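Local coordinates for protein putative glyoxalase (Bacillus halodurans C-125, PDB 3CT8) that is a putative glyoxalase of the vicinal oxygen chelate superfamily that binds zinc and probably acts as a metal-dependent lyase, at residues Glu25-His30 / Val69-Arg74; Asp39-Glu44 / Asp101-Lys106; Gly86-Ala91 / Arg138-Ile143. All coordinates share one frame; numbering follows the deposited sequence.

Interaction 1: residues Glu25-His30 / Val69-Arg74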
ATOM      1  N   GLU A  25      -3.224  -0.002   5.376  1.00 50.15           N
ATOM      2  CA  GLU A  25      -2.804  -0.237   6.755  1.00 50.93           C
ATOM      3  C   GLU A  25      -1.561  -1.106   6.843  1.00 50.85           C
ATOM      4  O   GLU A  25      -1.442  -2.171   6.220  1.00 51.89           O
ATOM      5  CB  GLU A  25      -3.937  -0.838   7.581  1.00 52.03           C
ATOM      6  CG  GLU A  25      -3.537  -1.089   8.975  1.00 51.01           C
ATOM      7  CD  GLU A  25      -4.665  -1.630   9.775  1.00 57.20           C
ATOM      8  OE1 GLU A  25      -5.568  -0.848  10.115  1.00 47.25           O
ATOM      9  OE2 GLU A  25      -4.655  -2.842  10.071  1.00 56.85           O
ATOM     10  N   ILE A  26      -0.633  -0.583   7.630  1.00 48.35           N
ATOM     11  CA  ILE A  26       0.661  -1.178   7.884  1.00 48.47           C
ATOM     12  C   ILE A  26       1.005  -1.281   9.376  1.00 49.23           C
ATOM     13  O   ILE A  26       0.811  -0.365  10.170  1.00 48.88           O
ATOM     14  CB  ILE A  26       1.790  -0.314   7.194  1.00 51.31           C
ATOM     15  CG1 ILE A  26       1.546  -0.266   5.674  1.00 49.69           C
ATOM     16  CG2 ILE A  26       3.229  -0.856   7.547  1.00 44.51           C
ATOM     17  CD1 ILE A  26       2.305   0.746   4.947  1.00 46.41           C
ATOM     18  N   ASN A  27       1.457  -2.474   9.723  1.00 49.51           N
ATOM     19  CA  ASN A  27       1.948  -2.826  11.057  1.00 47.48           C
ATOM     20  C   ASN A  27       3.386  -2.414  11.123  1.00 47.53           C
ATOM     21  O   ASN A  27       4.156  -2.657  10.214  1.00 46.46           O
ATOM     22  CB  ASN A  27       1.904  -4.314  11.255  1.00 47.79           C
ATOM     23  CG  ASN A  27       0.517  -4.828  11.293  1.00 50.82           C
ATOM     24  OD1 ASN A  27      -0.348  -4.192  11.906  1.00 45.89           O
ATOM     25  ND2 ASN A  27       0.271  -5.976  10.647  1.00 46.87           N
ATOM     26  N   VAL A  28       3.740  -1.787  12.226  1.00 49.40           N
ATOM     27  CA  VAL A  28       5.098  -1.290  12.451  1.00 48.95           C
ATOM     28  C   VAL A  28       5.669  -1.877  13.727  1.00 50.38           C
ATOM     29  O   VAL A  28       4.931  -2.177  14.684  1.00 48.78           O
ATOM     30  CB  VAL A  28       5.145   0.277  12.523  1.00 50.79           C
ATOM     31  CG1 VAL A  28       4.788   0.914  11.167  1.00 45.37           C
ATOM     32  CG2 VAL A  28       4.241   0.832  13.657  1.00 47.37           C
ATOM     33  N   ASP A  29       6.997  -2.007  13.714  1.00 51.30           N
ATOM     34  CA  ASP A  29       7.740  -2.605  14.807  1.00 53.19           C
ATOM     35  C   ASP A  29       7.768  -1.753  16.049  1.00 54.82           C
ATOM     36  O   ASP A  29       7.482  -2.226  17.153  1.00 56.13           O
ATOM     37  CB  ASP A  29       9.174  -2.863  14.377  1.00 53.81           C
ATOM     38  CG  ASP A  29       9.949  -3.645  15.402  1.00 56.31           C
ATOM     39  OD1 ASP A  29       9.361  -4.595  15.963  1.00 59.50           O
ATOM     40  OD2 ASP A  29      11.145  -3.338  15.619  1.00 55.10           O
ATOM     41  N   HIS A  30       8.169  -0.501  15.876  1.00 56.56           N
ATOM     42  CA  HIS A  30       8.261   0.440  17.023  1.00 57.46           C
ATOM     43  C   HIS A  30       7.535   1.699  16.645  1.00 57.02           C
ATOM     44  O   HIS A  30       8.087   2.581  16.013  1.00 58.50           O
ATOM     45  CB  HIS A  30       9.712   0.730  17.380  1.00 57.08           C
ATOM     46  CG  HIS A  30       9.899   1.560  18.614  1.00 61.63           C
ATOM     47  ND1 HIS A  30      10.059   1.003  19.869  1.00 68.72           N
ATOM     48  CD2 HIS A  30      10.042   2.895  18.780  1.00 62.09           C
ATOM     49  CE1 HIS A  30      10.252   1.963  20.755  1.00 66.60           C
ATOM     50  NE2 HIS A  30      10.253   3.121  20.118  1.00 67.33           N
ATOM     51  N   VAL A  69      -0.083   0.934  12.548  1.00 51.44           N
ATOM     52  CA  VAL A  69      -0.422   0.261  13.810  1.00 50.40           C
ATOM     53  C   VAL A  69       0.758  -0.521  14.403  1.00 51.66           C
ATOM     54  O   VAL A  69       1.630  -1.053  13.694  1.00 52.84           O
ATOM     55  CB  VAL A  69      -1.604  -0.678  13.600  1.00 49.82           C
ATOM     56  CG1 VAL A  69      -2.152  -1.171  14.973  1.00 52.71           C
ATOM     57  CG2 VAL A  69      -2.692   0.041  12.845  1.00 46.79           C
ATOM     58  N   GLN A  70       0.799  -0.523  15.728  1.00 50.65           N
ATOM     59  CA  GLN A  70       1.843  -1.233  16.473  1.00 49.70           C
ATOM     60  C   GLN A  70       1.687  -2.737  16.321  1.00 48.91           C
ATOM     61  O   GLN A  70       0.655  -3.309  16.603  1.00 46.81           O
ATOM     62  CB  GLN A  70       1.806  -0.850  17.964  1.00 50.02           C
ATOM     63  CG  GLN A  70       2.721  -1.660  18.849  1.00 51.16           C
ATOM     64  CD  GLN A  70       4.171  -1.462  18.524  1.00 55.12           C
ATOM     65  OE1 GLN A  70       4.676  -0.340  18.511  1.00 62.14           O
ATOM     66  NE2 GLN A  70       4.867  -2.559  18.301  1.00 55.20           N
ATOM     67  N   THR A  71       2.742  -3.364  15.830  1.00 51.08           N
ATOM     68  CA  THR A  71       2.770  -4.827  15.680  1.00 51.81           C
ATOM     69  C   THR A  71       2.670  -5.438  17.078  1.00 53.00           C
ATOM     70  O   THR A  71       3.362  -5.000  17.994  1.00 52.01           O
ATOM     71  CB  THR A  71       4.096  -5.305  15.051  1.00 51.29           C
ATOM     72  OG1 THR A  71       4.246  -4.694  13.777  1.00 49.62           O
ATOM     73  CG2 THR A  71       4.140  -6.819  14.922  1.00 49.71           C
ATOM     74  N   GLU A  72       1.791  -6.423  17.229  1.00 53.79           N
ATOM     75  CA  GLU A  72       1.616  -7.101  18.503  1.00 54.27           C
ATOM     76  C   GLU A  72       2.914  -7.850  18.885  1.00 55.62           C
ATOM     77  O   GLU A  72       3.688  -8.320  18.042  1.00 55.99           O
ATOM     78  CB  GLU A  72       0.382  -8.021  18.482  1.00 55.15           C
ATOM     79  CG  GLU A  72      -0.974  -7.254  18.373  1.00 59.69           C
ATOM     80  CD  GLU A  72      -2.213  -8.145  18.082  1.00 62.99           C
ATOM     81  OE1 GLU A  72      -2.239  -9.332  18.441  1.00 67.51           O
ATOM     82  OE2 GLU A  72      -3.187  -7.629  17.487  1.00 70.87           O
ATOM     83  N   ASP A  73       3.148  -7.922  20.184  1.00 56.54           N
ATOM     84  CA  ASP A  73       4.341  -8.591  20.731  1.00 56.31           C
ATOM     85  C   ASP A  73       4.602  -9.945  20.114  1.00 54.20           C
ATOM     86  O   ASP A  73       5.649 -10.206  19.536  1.00 53.86           O
ATOM     87  CB  ASP A  73       4.214  -8.761  22.236  1.00 57.48           C
ATOM     88  CG  ASP A  73       4.281  -7.447  22.971  1.00 61.96           C
ATOM     89  OD1 ASP A  73       4.462  -6.416  22.292  1.00 67.82           O
ATOM     90  OD2 ASP A  73       4.163  -7.449  24.220  1.00 74.45           O
ATOM     91  N   ARG A  74       3.611 -10.791  20.257  1.00 53.77           N
ATOM     92  CA  ARG A  74       3.662 -12.170  19.760  1.00 55.59           C
ATOM     93  C   ARG A  74       3.879 -12.307  18.250  1.00 56.83           C
ATOM     94  O   ARG A  74       4.053 -13.421  17.743  1.00 55.52           O
ATOM     95  CB  ARG A  74       2.398 -12.947  20.197  1.00 56.74           C
ATOM     96  CG  ARG A  74       1.104 -12.283  19.746  1.00 63.33           C
ATOM     97  CD  ARG A  74      -0.159 -13.076  20.034  1.00 66.56           C
ATOM     98  NE  ARG A  74      -1.284 -12.365  19.426  1.00 69.49           N
ATOM     99  CZ  ARG A  74      -2.490 -12.880  19.243  1.00 73.52           C
ATOM    100  NH1 ARG A  74      -2.729 -14.130  19.604  1.00 74.22           N
ATOM    101  NH2 ARG A  74      -3.449 -12.157  18.665  1.00 77.67           N
TER
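E25 opens the contact by passing its chain slantwise over V69. With CG anti to the backbone N (chi1 180°) and the chain extended beyond it, E25 CG lies 4.1 Å from V69 CG2, an aliphatic contact, and the carboxylate carbon is about as near, while the acid lies at the edge of the zinc site shared with the second subunit. I26 turns its side chain from this partner, onto L87 and L90 of strand 86-93, and gives it only the backbone: V69 N bonds to I26 O.

N27 is level with V69 in the parallel register, and the two side chains lie side by side on the same face. N27 CA sends a CA-H...O contact to V69 O (3.2 Å), while its amide ND2 reaches R84 O of the second subunit, a fitting task for a buried asparagine. V28 N donates to V69 O over 2.7 Å, and V28 CG2 packs at the same oxygen. V28 O in turn accepts twice: T71 N approaches it at 2.7 Å, while T71 OG1 comes from above the carbonyl plane at 2.8 Å. Threonine suits this strand end, because its hydroxyl is also bonded to T85 OG1 of the second subunit.

D29 leaves the strand, and its carbonyl O is taken by Q70 NE2 at 2.9 Å, from above the carbonyl plane. The bend of Q70 at chi2 (64°) brings the amide back, and the same nitrogen also donates to T71 O. At H30, the N-cap residue of helix 31-44, Q70 OE1 passes 4.0 Å from CA and accepts from L31 N. A first strand that runs on into a helix and pairs in parallel with the last strand, 64-70, is characteristic of the beta-alpha-beta-beta-beta module of the vicinal oxygen chelate fold.

Interaction 2: residues Asp39-Glu44 / Asp101-Lys106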
ATOM      1  N   ASP A  39       5.503  11.197  10.323  1.00 49.60           N
ATOM      2  CA  ASP A  39       4.978  12.528  10.592  1.00 50.54           C
ATOM      3  C   ASP A  39       5.750  13.510   9.717  1.00 51.81           C
ATOM      4  O   ASP A  39       5.184  14.465   9.136  1.00 50.63           O
ATOM      5  CB  ASP A  39       5.160  12.959  12.048  1.00 49.62           C
ATOM      6  CG  ASP A  39       4.090  12.422  12.998  1.00 50.03           C
ATOM      7  OD1 ASP A  39       3.131  11.720  12.591  1.00 46.05           O
ATOM      8  OD2 ASP A  39       4.221  12.771  14.197  1.00 45.96           O
ATOM      9  N   TRP A  40       7.062  13.254   9.646  1.00 53.00           N
ATOM     10  CA  TRP A  40       7.976  14.120   8.910  1.00 51.43           C
ATOM     11  C   TRP A  40       7.738  14.058   7.419  1.00 51.83           C
ATOM     12  O   TRP A  40       7.475  15.071   6.748  1.00 51.58           O
ATOM     13  CB  TRP A  40       9.474  13.876   9.251  1.00 52.04           C
ATOM     14  CG  TRP A  40      10.307  14.572   8.232  1.00 49.39           C
ATOM     15  CD1 TRP A  40      10.522  15.904   8.131  1.00 51.96           C
ATOM     16  CD2 TRP A  40      10.931  13.975   7.076  1.00 53.07           C
ATOM     17  NE1 TRP A  40      11.259  16.187   6.996  1.00 51.67           N
ATOM     18  CE2 TRP A  40      11.525  15.015   6.338  1.00 52.88           C
ATOM     19  CE3 TRP A  40      11.043  12.665   6.602  1.00 54.30           C
ATOM     20  CZ2 TRP A  40      12.222  14.785   5.167  1.00 48.57           C
ATOM     21  CZ3 TRP A  40      11.739  12.440   5.448  1.00 55.61           C
ATOM     22  CH2 TRP A  40      12.326  13.499   4.744  1.00 54.82           C
ATOM     23  N   LEU A  41       7.753  12.845   6.899  1.00 53.03           N
ATOM     24  CA  LEU A  41       7.583  12.674   5.452  1.00 51.78           C
ATOM     25  C   LEU A  41       6.213  13.099   4.950  1.00 50.08           C
ATOM     26  O   LEU A  41       6.088  13.847   3.983  1.00 49.41           O
ATOM     27  CB  LEU A  41       7.868  11.246   5.018  1.00 51.58           C
ATOM     28  CG  LEU A  41       7.878  11.123   3.487  1.00 52.73           C
ATOM     29  CD1 LEU A  41       8.966  12.026   2.823  1.00 46.30           C
ATOM     30  CD2 LEU A  41       8.039   9.641   3.080  1.00 53.16           C
ATOM     31  N   LEU A  42       5.192  12.582   5.604  1.00 49.76           N
ATOM     32  CA  LEU A  42       3.806  12.845   5.227  1.00 49.24           C
ATOM     33  C   LEU A  42       3.549  14.306   5.481  1.00 48.31           C
ATOM     34  O   LEU A  42       2.766  14.945   4.812  1.00 47.60           O
ATOM     35  CB  LEU A  42       2.822  11.939   5.977  1.00 49.67           C
ATOM     36  CG  LEU A  42       3.030  10.428   5.709  1.00 50.29           C
ATOM     37  CD1 LEU A  42       1.933   9.537   6.367  1.00 47.66           C
ATOM     38  CD2 LEU A  42       3.103  10.155   4.158  1.00 48.57           C
ATOM     39  N   GLY A  43       4.320  14.843   6.415  1.00 49.73           N
ATOM     40  CA  GLY A  43       4.243  16.249   6.779  1.00 47.39           C
ATOM     41  C   GLY A  43       4.775  17.022   5.586  1.00 48.11           C
ATOM     42  O   GLY A  43       4.134  17.913   5.061  1.00 49.00           O
ATOM     43  N   GLU A  44       5.943  16.623   5.121  1.00 48.36           N
ATOM     44  CA  GLU A  44       6.569  17.295   3.979  1.00 50.87           C
ATOM     45  C   GLU A  44       5.730  17.154   2.687  1.00 52.86           C
ATOM     46  O   GLU A  44       5.798  17.988   1.788  1.00 51.85           O
ATOM     47  CB  GLU A  44       7.991  16.763   3.752  1.00 50.71           C
ATOM     48  CG  GLU A  44       9.023  17.110   4.842  1.00 51.35           C
ATOM     49  CD  GLU A  44       9.498  18.585   4.775  1.00 57.76           C
ATOM     50  OE1 GLU A  44       9.028  19.334   3.891  1.00 60.06           O
ATOM     51  OE2 GLU A  44      10.361  19.007   5.581  1.00 62.21           O
ATOM     52  N   ASP A 101      14.987  16.708  -4.637  1.00 49.44           N
ATOM     53  CA  ASP A 101      16.333  17.080  -4.163  1.00 49.29           C
ATOM     54  C   ASP A 101      16.272  17.543  -2.714  1.00 49.48           C
ATOM     55  O   ASP A 101      17.103  17.214  -1.886  1.00 50.91           O
ATOM     56  CB  ASP A 101      16.976  18.189  -5.022  1.00 49.56           C
ATOM     57  CG  ASP A 101      17.322  17.731  -6.421  1.00 49.26           C
ATOM     58  OD1 ASP A 101      17.429  16.506  -6.661  1.00 54.59           O
ATOM     59  OD2 ASP A 101      17.501  18.615  -7.284  1.00 52.50           O
ATOM     60  N   GLU A 102      15.269  18.334  -2.424  1.00 49.61           N
ATOM     61  CA  GLU A 102      15.082  18.867  -1.081  1.00 49.45           C
ATOM     62  C   GLU A 102      14.903  17.747  -0.097  1.00 49.59           C
ATOM     63  O   GLU A 102      15.528  17.735   0.948  1.00 49.95           O
ATOM     64  CB  GLU A 102      13.855  19.792  -1.039  1.00 50.75           C
ATOM     65  CG  GLU A 102      13.431  20.266   0.348  1.00 54.62           C
ATOM     66  CD  GLU A 102      12.226  21.196   0.311  1.00 61.17           C
ATOM     67  OE1 GLU A 102      12.257  22.188  -0.453  1.00 67.49           O
ATOM     68  OE2 GLU A 102      11.268  20.953   1.069  1.00 68.20           O
ATOM     69  N   LEU A 103      14.055  16.786  -0.450  1.00 49.59           N
ATOM     70  CA  LEU A 103      13.769  15.650   0.443  1.00 49.50           C
ATOM     71  C   LEU A 103      15.006  14.807   0.693  1.00 49.14           C
ATOM     72  O   LEU A 103      15.212  14.296   1.785  1.00 49.44           O
ATOM     73  CB  LEU A 103      12.627  14.770  -0.104  1.00 48.69           C
ATOM     74  CG  LEU A 103      11.201  15.366  -0.071  1.00 51.19           C
ATOM     75  CD1 LEU A 103      10.184  14.521  -0.850  1.00 42.64           C
ATOM     76  CD2 LEU A 103      10.757  15.542   1.370  1.00 50.35           C
ATOM     77  N   THR A 104      15.821  14.691  -0.345  1.00 50.37           N
ATOM     78  CA  THR A 104      17.060  13.887  -0.311  1.00 51.22           C
ATOM     79  C   THR A 104      18.022  14.481   0.706  1.00 53.02           C
ATOM     80  O   THR A 104      18.629  13.780   1.528  1.00 52.69           O
ATOM     81  CB  THR A 104      17.764  13.847  -1.696  1.00 51.46           C
ATOM     82  OG1 THR A 104      16.907  13.216  -2.652  1.00 45.76           O
ATOM     83  CG2 THR A 104      19.096  13.066  -1.644  1.00 52.03           C
ATOM     84  N   GLN A 105      18.146  15.796   0.630  1.00 54.24           N
ATOM     85  CA  GLN A 105      19.007  16.529   1.552  1.00 55.23           C
ATOM     86  C   GLN A 105      18.505  16.387   2.964  1.00 54.29           C
ATOM     87  O   GLN A 105      19.305  16.181   3.858  1.00 53.54           O
ATOM     88  CB  GLN A 105      19.207  17.986   1.164  1.00 56.35           C
ATOM     89  CG  GLN A 105      20.361  18.126   0.211  1.00 64.81           C
ATOM     90  CD  GLN A 105      21.695  17.641   0.820  1.00 69.01           C
ATOM     91  OE1 GLN A 105      22.605  17.219   0.099  1.00 73.60           O
ATOM     92  NE2 GLN A 105      21.792  17.667   2.150  1.00 69.63           N
ATOM     93  N   LYS A 106      17.190  16.488   3.145  1.00 53.58           N
ATOM     94  CA  LYS A 106      16.584  16.322   4.476  1.00 55.35           C
ATOM     95  C   LYS A 106      16.847  14.971   5.035  1.00 56.30           C
ATOM     96  O   LYS A 106      17.130  14.825   6.215  1.00 56.12           O
ATOM     97  CB  LYS A 106      15.055  16.548   4.551  1.00 56.15           C
ATOM     98  CG  LYS A 106      14.716  17.913   5.071  1.00 59.80           C
ATOM     99  CD  LYS A 106      14.956  19.002   4.084  1.00 59.68           C
ATOM    100  CE  LYS A 106      13.787  19.142   3.195  1.00 62.84           C
ATOM    101  NZ  LYS A 106      12.610  19.692   3.951  1.00 64.35           N
TER
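K106 reaches across to W40 and E44, joining two nearly antiparallel helices, 31-44 and 97-110, of a vicinal oxygen chelate fold. The short axes of 39-44 and 101-106 run at 162° and come no nearer than 12.1 Å, a wide spacing that large side chains bridge.

The lysine chain can be followed outward. Its CB comes within 3.4 Å of W40 CZ2, approaching the indole obliquely, and CG lies 4.0 Å from the same ring carbon. Bends at chi2, chi3 and chi4 then fold the chain back, so that CE passes near E44 OE2 and the ammonium nitrogen NZ ends 2.9 Å from that oxygen in a salt bridge. A long, flexible lysine suits the place: its first methylenes lie against the tryptophan and its charge serves the acid. NZ also has a longer ion pair with E102 OE2 on its own helix. E44 OE1 and E102 OE2 would repel at their 3.9 Å separation, but the ammonium group probably offsets this; E102 OE2 has its stronger partner in K99 NZ, just before it on the same helix.

Below this charged layer the contact is apolar. L103 CD2 lies 3.8 Å from E44 CB, the two side chains sliding past each other in opposite directions. The same methyl also meets W40 CZ2 and L41 CD1. The branched leucines suit this buried side, where L41 rests on V141 and L103 on I143 of strand 140-144. Placed anti to the carbonyl carbon (chi1 -68°), E44 CG sits over one face of the W40 ring, 3.1 Å above the plane and offset toward the rim, and W40 NE1 makes a weak hydrogen bond to E44 OE2.

Interaction 3: residues Gly86-Ala91 / Arg138-Ile143. With ZN (zinc ion), chain B.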
ATOM      1  N   GLY A  86       4.472  -9.868   0.367  1.00 50.31           N
ATOM      2  CA  GLY A  86       3.831  -8.771   1.059  1.00 50.57           C
ATOM      3  C   GLY A  86       4.376  -7.428   0.541  1.00 52.07           C
ATOM      4  O   GLY A  86       4.828  -7.312  -0.591  1.00 49.11           O
ATOM      5  N   LEU A  87       4.426  -6.415   1.401  1.00 53.03           N
ATOM      6  CA  LEU A  87       4.889  -5.075   0.926  1.00 51.34           C
ATOM      7  C   LEU A  87       6.383  -4.940   0.638  1.00 49.31           C
ATOM      8  O   LEU A  87       7.217  -5.382   1.413  1.00 47.23           O
ATOM      9  CB  LEU A  87       4.468  -3.994   1.937  1.00 51.29           C
ATOM     10  CG  LEU A  87       4.739  -2.496   1.653  1.00 53.52           C
ATOM     11  CD1 LEU A  87       3.916  -2.006   0.437  1.00 45.79           C
ATOM     12  CD2 LEU A  87       4.455  -1.598   2.863  1.00 45.95           C
ATOM     13  N   ASN A  88       6.692  -4.325  -0.507  1.00 48.49           N
ATOM     14  CA  ASN A  88       8.073  -4.028  -0.866  1.00 47.56           C
ATOM     15  C   ASN A  88       8.289  -2.533  -0.666  1.00 46.72           C
ATOM     16  O   ASN A  88       9.199  -2.105   0.006  1.00 49.20           O
ATOM     17  CB  ASN A  88       8.428  -4.386  -2.314  1.00 47.51           C
ATOM     18  CG  ASN A  88       9.866  -3.974  -2.663  1.00 47.37           C
ATOM     19  OD1 ASN A  88      10.066  -2.959  -3.334  1.00 44.33           O
ATOM     20  ND2 ASN A  88      10.857  -4.663  -2.082  1.00 48.40           N
ATOM     21  N   HIS A  89       7.479  -1.732  -1.337  1.00 47.48           N
ATOM     22  CA  HIS A  89       7.563  -0.262  -1.188  1.00 45.05           C
ATOM     23  C   HIS A  89       6.345   0.559  -1.565  1.00 47.61           C
ATOM     24  O   HIS A  89       5.439   0.118  -2.279  1.00 47.54           O
ATOM     25  CB  HIS A  89       8.763   0.294  -1.922  1.00 43.94           C
ATOM     26  CG  HIS A  89       8.685   0.264  -3.413  1.00 44.81           C
ATOM     27  ND1 HIS A  89       8.947  -0.869  -4.169  1.00 48.19           N
ATOM     28  CD2 HIS A  89       8.531   1.284  -4.297  1.00 46.20           C
ATOM     29  CE1 HIS A  89       8.915  -0.541  -5.452  1.00 45.77           C
ATOM     30  NE2 HIS A  89       8.656   0.752  -5.556  1.00 48.96           N
ATOM     31  N   LEU A  90       6.379   1.784  -1.056  1.00 48.16           N
ATOM     32  CA  LEU A  90       5.355   2.785  -1.316  1.00 50.00           C
ATOM     33  C   LEU A  90       6.027   3.927  -2.028  1.00 50.07           C
ATOM     34  O   LEU A  90       7.141   4.309  -1.694  1.00 48.85           O
ATOM     35  CB  LEU A  90       4.744   3.331  -0.025  1.00 51.84           C
ATOM     36  CG  LEU A  90       3.952   2.457   0.957  1.00 56.35           C
ATOM     37  CD1 LEU A  90       3.467   3.340   2.113  1.00 48.96           C
ATOM     38  CD2 LEU A  90       2.800   1.779   0.167  1.00 55.23           C
ATOM     39  N   ALA A  91       5.350   4.488  -3.020  1.00 50.61           N
ATOM     40  CA  ALA A  91       5.929   5.613  -3.741  1.00 48.98           C
ATOM     41  C   ALA A  91       4.908   6.687  -3.785  1.00 49.81           C
ATOM     42  O   ALA A  91       3.706   6.403  -3.948  1.00 48.17           O
ATOM     43  CB  ALA A  91       6.390   5.253  -5.164  1.00 47.22           C
ATOM     44  N   ARG A 138      12.485  -0.605   7.646  1.00 50.92           N
ATOM     45  CA  ARG A 138      13.167  -1.129   6.466  1.00 51.94           C
ATOM     46  C   ARG A 138      12.182  -1.244   5.283  1.00 51.47           C
ATOM     47  O   ARG A 138      12.423  -1.910   4.273  1.00 51.09           O
ATOM     48  CB  ARG A 138      13.907  -2.434   6.681  1.00 52.25           C
ATOM     49  CG  ARG A 138      15.332  -2.263   7.165  1.00 58.55           C
ATOM     50  CD  ARG A 138      15.564  -2.598   8.586  1.00 65.49           C
ATOM     51  NE  ARG A 138      15.975  -4.008   8.765  1.00 69.72           N
ATOM     52  CZ  ARG A 138      15.152  -5.039   8.944  1.00 72.68           C
ATOM     53  NH1 ARG A 138      13.831  -4.852   8.970  1.00 77.59           N
ATOM     54  NH2 ARG A 138      15.644  -6.258   9.093  1.00 71.27           N
ATOM     55  N   ILE A 139      11.038  -0.596   5.425  1.00 51.00           N
ATOM     56  CA  ILE A 139      10.114  -0.557   4.306  1.00 48.74           C
ATOM     57  C   ILE A 139      10.732   0.472   3.361  1.00 50.06           C
ATOM     58  O   ILE A 139      11.187   1.556   3.783  1.00 50.26           O
ATOM     59  CB  ILE A 139       8.696  -0.130   4.730  1.00 49.90           C
ATOM     60  CG1 ILE A 139       8.039  -1.224   5.614  1.00 49.89           C
ATOM     61  CG2 ILE A 139       7.840   0.137   3.474  1.00 50.73           C
ATOM     62  CD1 ILE A 139       6.710  -0.796   6.302  1.00 47.27           C
ATOM     63  N   LYS A 140      10.792   0.110   2.088  1.00 50.50           N
ATOM     64  CA  LYS A 140      11.332   0.992   1.041  1.00 51.08           C
ATOM     65  C   LYS A 140      10.288   2.051   0.667  1.00 50.06           C
ATOM     66  O   LYS A 140       9.093   1.754   0.503  1.00 48.12           O
ATOM     67  CB  LYS A 140      11.838   0.192  -0.189  1.00 51.16           C
ATOM     68  CG  LYS A 140      12.489   1.064  -1.266  1.00 52.08           C
ATOM     69  CD  LYS A 140      13.228   0.275  -2.327  1.00 53.27           C
ATOM     70  CE  LYS A 140      12.354  -0.545  -3.241  1.00 54.45           C
ATOM     71  NZ  LYS A 140      13.146  -1.319  -4.308  1.00 49.14           N
ATOM     72  N   VAL A 141      10.767   3.295   0.606  1.00 48.92           N
ATOM     73  CA  VAL A 141       9.964   4.457   0.324  1.00 47.51           C
ATOM     74  C   VAL A 141      10.594   5.269  -0.787  1.00 48.41           C
ATOM     75  O   VAL A 141      11.788   5.556  -0.767  1.00 49.02           O
ATOM     76  CB  VAL A 141       9.821   5.365   1.569  1.00 47.93           C
ATOM     77  CG1 VAL A 141       8.858   6.500   1.268  1.00 49.05           C
ATOM     78  CG2 VAL A 141       9.290   4.598   2.742  1.00 47.05           C
ATOM     79  N   GLU A 142       9.741   5.622  -1.738  1.00 47.56           N
ATOM     80  CA  GLU A 142      10.092   6.387  -2.946  1.00 50.23           C
ATOM     81  C   GLU A 142       9.236   7.632  -3.169  1.00 50.72           C
ATOM     82  O   GLU A 142       8.016   7.644  -2.953  1.00 51.17           O
ATOM     83  CB  GLU A 142       9.942   5.448  -4.168  1.00 48.74           C
ATOM     84  CG  GLU A 142      10.201   6.024  -5.553  1.00 49.27           C
ATOM     85  CD  GLU A 142       9.796   5.010  -6.635  1.00 50.35           C
ATOM     86  OE1 GLU A 142       9.575   3.828  -6.238  1.00 46.15           O
ATOM     87  OE2 GLU A 142       9.666   5.358  -7.836  1.00 53.35           O
ATOM     88  N   ILE A 143       9.920   8.693  -3.577  1.00 51.71           N
ATOM     89  CA  ILE A 143       9.269   9.990  -3.933  1.00 51.00           C
ATOM     90  C   ILE A 143       9.751  10.277  -5.366  1.00 48.74           C
ATOM     91  O   ILE A 143      10.941  10.425  -5.622  1.00 47.67           O
ATOM     92  CB  ILE A 143       9.492  11.153  -2.930  1.00 50.31           C
ATOM     93  CG1 ILE A 143       9.048  10.738  -1.533  1.00 52.43           C
ATOM     94  CG2 ILE A 143       8.714  12.354  -3.343  1.00 49.73           C
ATOM     95  CD1 ILE A 143      10.097   9.894  -0.829  1.00 57.04           C
TER
HETATM   96 ZN    ZN B 128       8.769   2.205  -7.346  1.00 53.04          ZN
HETATM   97  O   HOH W   1      11.430  -3.063  -5.802  1.00 50.33           O
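H89 and E142 meet at the zinc ion, bound by H89 NE2 at 2.3 Å and E142 OE1 at 2.1 Å. Their side chains leave the same face of two parallel strands, and H23 of the second subunit joins them at the metal. Histidine and glutamate offer the nitrogen and oxygen ligands that zinc favours; H128 steadies the other carboxylate oxygen, E142 OE2.

Packing is tight here. E142 N donates to L90 O at 2.9 Å, A91 CB lies 3.7 Å from E142 OE1, and the small alanine fits close beside the metal ligand. Having CG anti to the backbone N (chi1 178°) and an extended chain sends the carboxylate straight out to the ion. The opposite face is apolar, with L87 CD2 against I139 CG2.

Toward N88 and K140 the contact is looser and wetter. K140 N to N88 O is a weak bond, and a water links N88 OD1 to K140 NZ, which also bonds to Y116. K140 CE sits over one face of the H89 ring in a CH-pi contact, 3.9 Å from its centroid. N88 OD1 accepts from H89 ND1 on a lone pair, tilted somewhat from the ring plane; the modelled distance is unusually short, but the bond probably limits the rotation of the imidazole.

Strand 140-144 thus lies between 86-93 and 130-134, with helix 31-44 packed on V141, strand 21-28 on the same face, and the second subunit extending the sheet beyond 86-93.

Overall arrangement
Interactions 1 and 3 both pair parallel strands, one in each sheet, and both continue into the second subunit. Their chemistry diverges with place: interaction 3, its centre about 6 Å from the chain's centre, is buried and carries metal ligands, whereas interaction 1, its centre about 15 Å from the chain's centre, is partly buried and closes a strand end with polar side chains. Interaction 2 joins helices through a salt-bridge network above an apolar layer. Strand 21-28 leads directly into helix 31-44, and strand 86-93 into helix 97-110. Interaction 1 packs onto interaction 3, and the leucines of interaction 2 rest on the strand 140-144 of interaction 3; interactions 1 and 2 do not touch.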